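Local coordinates for lipolytic protein G-D-S-L family (Veillonella parvula DSM 2008, PDB 4RW0) that probably hydrolyses ester bonds of lipid or other acyl substrates, as a member of the GDSL lipase/acylhydrolase family of SGNH hydrolases, at residues S12-W25 with V164-A178. Residues are numbered along the deposited sequence; the frame is centred on the assembly and turned at random.
Sequences SITRGYDVPYGRGW and VHPNERGYRLMAYKA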
# COMPACT_ATOMS: atom_id res chain seq x y z
N SER A 12 1.34 -0.39 -8.99
CA SER A 12 2.56 0.34 -9.39
C SER A 12 3.05 1.32 -8.35
O SER A 12 4.22 1.64 -8.31
CB SER A 12 2.31 0.99 -10.72
OG SER A 12 1.29 1.91 -10.46
N ILE A 13 2.19 1.71 -7.42
CA ILE A 13 2.56 2.66 -6.38
C ILE A 13 3.26 1.93 -5.24
O ILE A 13 4.00 2.51 -4.47
CB ILE A 13 1.31 3.46 -5.90
CG1 ILE A 13 0.83 4.39 -7.02
CG2 ILE A 13 1.62 4.31 -4.68
CD1 ILE A 13 -0.49 5.08 -6.74
N THR A 14 3.04 0.63 -5.11
CA THR A 14 3.88 -0.17 -4.25
C THR A 14 5.19 -0.63 -5.00
O THR A 14 6.27 -0.73 -4.40
CB THR A 14 3.07 -1.38 -3.78
OG1 THR A 14 2.06 -0.92 -2.87
CG2 THR A 14 3.95 -2.42 -3.12
N ARG A 15 5.07 -0.96 -6.27
CA ARG A 15 6.26 -1.40 -7.07
C ARG A 15 7.28 -0.22 -7.16
O ARG A 15 8.48 -0.43 -7.08
CB ARG A 15 5.85 -1.78 -8.47
CG ARG A 15 6.73 -2.79 -9.17
CD ARG A 15 7.81 -2.12 -9.95
NE ARG A 15 7.37 -1.37 -11.13
CZ ARG A 15 8.15 -0.46 -11.74
NH1 ARG A 15 9.39 -0.21 -11.32
NH2 ARG A 15 7.71 0.24 -12.76
N GLY A 16 6.81 1.00 -7.26
CA GLY A 16 7.67 2.18 -7.43
C GLY A 16 7.84 2.73 -8.85
O GLY A 16 8.94 3.05 -9.27
N TYR A 17 6.74 2.81 -9.57
CA TYR A 17 6.69 3.37 -10.86
C TYR A 17 6.67 4.88 -10.64
O TYR A 17 5.79 5.41 -9.86
CB TYR A 17 5.41 2.94 -11.61
CG TYR A 17 5.26 3.49 -13.02
CD1 TYR A 17 5.76 2.80 -14.11
CD2 TYR A 17 4.60 4.67 -13.24
CE1 TYR A 17 5.61 3.30 -15.40
CE2 TYR A 17 4.46 5.20 -14.52
CZ TYR A 17 4.96 4.50 -15.58
OH TYR A 17 4.84 5.00 -16.83
N ASP A 18 7.54 5.62 -11.28
CA ASP A 18 8.48 5.23 -12.35
C ASP A 18 9.89 5.90 -12.01
O ASP A 18 10.29 6.90 -12.58
CB ASP A 18 7.94 5.90 -13.62
CG ASP A 18 8.83 5.69 -14.82
OD1 ASP A 18 9.61 4.71 -14.79
OD2 ASP A 18 8.77 6.51 -15.75
N VAL A 19 10.53 5.44 -10.98
CA VAL A 19 11.75 6.03 -10.49
C VAL A 19 12.77 4.88 -10.45
O VAL A 19 12.38 3.70 -10.53
CB VAL A 19 11.54 6.63 -9.11
CG1 VAL A 19 10.49 7.75 -9.15
CG2 VAL A 19 11.12 5.55 -8.09
N PRO A 20 14.04 5.21 -10.36
CA PRO A 20 15.04 4.13 -10.35
C PRO A 20 14.88 3.17 -9.19
O PRO A 20 14.40 3.51 -8.11
CB PRO A 20 16.39 4.89 -10.28
CG PRO A 20 16.09 6.23 -10.92
CD PRO A 20 14.68 6.57 -10.43
N TYR A 21 15.25 1.90 -9.42
CA TYR A 21 15.19 0.89 -8.41
C TYR A 21 15.99 1.35 -7.25
O TYR A 21 17.11 1.72 -7.41
CB TYR A 21 15.70 -0.52 -8.94
CG TYR A 21 15.56 -1.58 -7.86
CD1 TYR A 21 14.32 -2.20 -7.61
CD2 TYR A 21 16.62 -1.92 -7.06
CE1 TYR A 21 14.17 -3.12 -6.57
CE2 TYR A 21 16.48 -2.85 -6.05
CZ TYR A 21 15.25 -3.47 -5.84
OH TYR A 21 15.16 -4.31 -4.79
N GLY A 22 15.43 1.33 -6.06
CA GLY A 22 16.05 1.89 -4.89
C GLY A 22 15.39 3.19 -4.42
O GLY A 22 15.48 3.53 -3.26
N ARG A 23 14.62 3.76 -5.26
CA ARG A 23 13.98 4.98 -4.85
C ARG A 23 12.48 4.97 -4.68
O ARG A 23 11.87 5.99 -4.34
CB ARG A 23 14.42 6.09 -5.79
CG ARG A 23 15.86 6.47 -5.51
CD ARG A 23 16.52 7.38 -6.53
NE ARG A 23 17.90 7.59 -6.12
CZ ARG A 23 18.47 8.77 -5.91
NH1 ARG A 23 17.78 9.89 -6.09
NH2 ARG A 23 19.74 8.83 -5.52
N GLY A 24 11.88 3.86 -4.93
CA GLY A 24 10.50 3.60 -4.52
C GLY A 24 10.47 3.48 -3.02
O GLY A 24 11.50 3.18 -2.36
N TRP A 25 9.32 3.69 -2.40
CA TRP A 25 9.27 3.71 -0.96
C TRP A 25 9.63 2.41 -0.27
O TRP A 25 10.21 2.40 0.81
CB TRP A 25 7.92 4.22 -0.42
CG TRP A 25 6.70 3.32 -0.67
CD1 TRP A 25 5.90 3.31 -1.79
CD2 TRP A 25 6.23 2.27 0.17
NE1 TRP A 25 4.93 2.29 -1.65
CE2 TRP A 25 5.13 1.66 -0.46
CE3 TRP A 25 6.64 1.79 1.40
CZ2 TRP A 25 4.40 0.63 0.15
CZ3 TRP A 25 5.97 0.76 1.96
CH2 TRP A 25 4.85 0.18 1.33
N VAL A 164 -1.84 9.97 -10.73
CA VAL A 164 -1.74 9.17 -9.49
C VAL A 164 -0.34 8.86 -8.96
O VAL A 164 -0.14 8.64 -7.77
CB VAL A 164 -2.50 7.81 -9.59
CG1 VAL A 164 -3.99 8.07 -9.75
CG2 VAL A 164 -1.98 6.93 -10.73
N HIS A 165 0.63 8.81 -9.85
CA HIS A 165 1.97 8.35 -9.44
C HIS A 165 2.79 9.39 -8.72
O HIS A 165 2.95 10.51 -9.23
CB HIS A 165 2.75 7.85 -10.65
CG HIS A 165 2.22 6.56 -11.16
ND1 HIS A 165 1.69 6.42 -12.41
CD2 HIS A 165 2.05 5.37 -10.54
CE1 HIS A 165 1.22 5.19 -12.56
NE2 HIS A 165 1.43 4.54 -11.44
N PRO A 166 3.29 9.03 -7.54
CA PRO A 166 4.22 9.89 -6.88
C PRO A 166 5.48 10.12 -7.70
O PRO A 166 5.86 9.26 -8.52
CB PRO A 166 4.52 9.15 -5.56
CG PRO A 166 3.35 8.22 -5.36
CD PRO A 166 3.00 7.79 -6.76
N ASN A 167 6.11 11.28 -7.56
CA ASN A 167 7.49 11.45 -8.02
C ASN A 167 8.46 11.02 -6.88
O ASN A 167 8.00 10.57 -5.86
CB ASN A 167 7.73 12.90 -8.50
CG ASN A 167 7.64 13.88 -7.37
OD1 ASN A 167 7.84 13.55 -6.19
ND2 ASN A 167 7.36 15.13 -7.71
N GLU A 168 9.78 11.20 -7.05
CA GLU A 168 10.77 10.77 -6.04
C GLU A 168 10.54 11.41 -4.71
O GLU A 168 10.77 10.79 -3.68
CB GLU A 168 12.19 11.08 -6.48
CG GLU A 168 12.80 10.06 -7.47
CD GLU A 168 14.29 10.27 -7.72
OE1 GLU A 168 15.09 10.49 -6.74
OE2 GLU A 168 14.72 10.14 -8.89
N ARG A 169 10.10 12.67 -4.68
CA ARG A 169 9.84 13.33 -3.39
C ARG A 169 8.68 12.68 -2.70
O ARG A 169 8.71 12.45 -1.51
CB ARG A 169 9.63 14.87 -3.56
CG ARG A 169 9.26 15.56 -2.22
CD ARG A 169 9.06 17.07 -2.30
NE ARG A 169 10.29 17.76 -2.61
CZ ARG A 169 10.66 18.17 -3.76
NH1 ARG A 169 9.89 18.04 -4.82
NH2 ARG A 169 11.85 18.74 -3.88
N GLY A 170 7.65 12.38 -3.47
CA GLY A 170 6.47 11.74 -2.91
C GLY A 170 6.81 10.37 -2.35
O GLY A 170 6.34 10.00 -1.33
N TYR A 171 7.69 9.63 -3.05
CA TYR A 171 8.12 8.31 -2.52
C TYR A 171 8.96 8.44 -1.25
O TYR A 171 8.82 7.62 -0.33
CB TYR A 171 8.84 7.53 -3.60
CG TYR A 171 7.94 6.86 -4.65
CD1 TYR A 171 6.93 6.06 -4.23
CD2 TYR A 171 8.11 7.04 -6.01
CE1 TYR A 171 6.07 5.46 -5.14
CE2 TYR A 171 7.28 6.41 -6.97
CZ TYR A 171 6.26 5.62 -6.51
OH TYR A 171 5.39 4.91 -7.33
N ARG A 172 9.80 9.50 -1.13
CA ARG A 172 10.55 9.67 0.11
C ARG A 172 9.59 9.93 1.29
O ARG A 172 9.73 9.29 2.35
CB ARG A 172 11.58 10.79 0.03
CG ARG A 172 12.69 10.55 -0.94
CD ARG A 172 13.86 11.52 -0.67
NE ARG A 172 13.47 12.90 -0.92
CZ ARG A 172 13.47 13.51 -2.08
NH1 ARG A 172 13.92 12.93 -3.19
NH2 ARG A 172 13.11 14.79 -2.14
N LEU A 173 8.61 10.83 1.09
CA LEU A 173 7.68 11.15 2.16
C LEU A 173 6.86 9.91 2.58
O LEU A 173 6.60 9.68 3.75
CB LEU A 173 6.75 12.28 1.75
CG LEU A 173 7.45 13.65 1.55
CD1 LEU A 173 6.49 14.74 1.06
CD2 LEU A 173 8.13 14.12 2.81
N MSE A 174 6.51 9.08 1.60
CA MSE A 174 5.77 7.82 1.90
C MSE A 174 6.64 6.92 2.69
O MSE A 174 6.20 6.36 3.64
CB MSE A 174 5.30 7.19 0.58
CG MSE A 174 4.16 7.87 -0.11
SE MSE A 174 3.73 6.94 -1.82
CE MSE A 174 2.90 5.27 -1.15
N ALA A 175 7.92 6.81 2.34
CA ALA A 175 8.86 5.93 3.06
C ALA A 175 8.96 6.34 4.53
O ALA A 175 8.92 5.51 5.40
CB ALA A 175 10.26 5.99 2.41
N TYR A 176 9.10 7.63 4.77
CA TYR A 176 9.14 8.15 6.16
C TYR A 176 7.90 7.80 6.92
O TYR A 176 7.96 7.31 8.07
CB TYR A 176 9.42 9.66 6.23
CG TYR A 176 10.56 10.12 5.39
CD1 TYR A 176 11.66 9.34 5.19
CD2 TYR A 176 10.57 11.39 4.86
CE1 TYR A 176 12.73 9.76 4.40
CE2 TYR A 176 11.63 11.84 4.11
CZ TYR A 176 12.69 11.01 3.87
OH TYR A 176 13.75 11.45 3.10
N LYS A 177 6.77 7.97 6.28
CA LYS A 177 5.52 7.65 6.96
C LYS A 177 5.41 6.14 7.22
O LYS A 177 5.00 5.76 8.28
CB LYS A 177 4.37 8.07 6.09
CG LYS A 177 3.01 7.87 6.72
CD LYS A 177 2.84 8.72 7.97
CE LYS A 177 1.37 8.98 8.20
NZ LYS A 177 1.25 10.00 9.27
N ALA A 178 5.88 5.29 6.28
CA ALA A 178 5.84 3.79 6.50
C ALA A 178 6.81 3.38 7.60
O ALA A 178 6.53 2.51 8.42
CB ALA A 178 6.26 3.09 5.20
O HOH W 1 6.80 8.52 -11.07
O HOH W 2 12.54 8.65 -4.06
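Ser12 OG lies 2.8 Å from His165 NE2, hydrogen-bonded at the edge of the imidazole and near its plane. His165 is flanked on both faces: Val164 CG2 covers one, and Tyr17 brings its CD2 edge over the other in an edge-to-face pair, centroids 4.6 Å apart. Tyr17 gets there because its CG stands anti to the backbone N (chi1 180°). Beside this pair, Tyr171 reaches from helix 168-182 into the loop 16-24. Its hydroxyl donates to Tyr17 O at 2.6 Å, approaching from above the carbonyl plane, while Gly24 CA and Pro166 CB pack on opposite ring faces; glycine suits the first place, since a side chain there would crowd Gly16. A phenylalanine in place of Tyr171 would probably leave Tyr17 O without this donor and hold the Tyr17 loop less firmly. Further along, the Trp25 indole sits as a knob among Tyr171, Met174 (a selenomethionine here), Ala175 and Ala178, the two small alanines admitting its bulk; its NE1 donates to Ile13 O at 3.0 Å. On the solvent-exposed side, Arg23 NH1 meets the syn side of Glu168 OE1 in a 2.8 Å salt bridge. Asn167 caps helix 168-182, its OD1 accepting from Gly170 N. The serine that follows strand 4-10 in the family's GDS sequence, hydrogen-bonded to His165 just ahead of the last helix, is consistent with the Ser-His pair of an SGNH hydrolase active site.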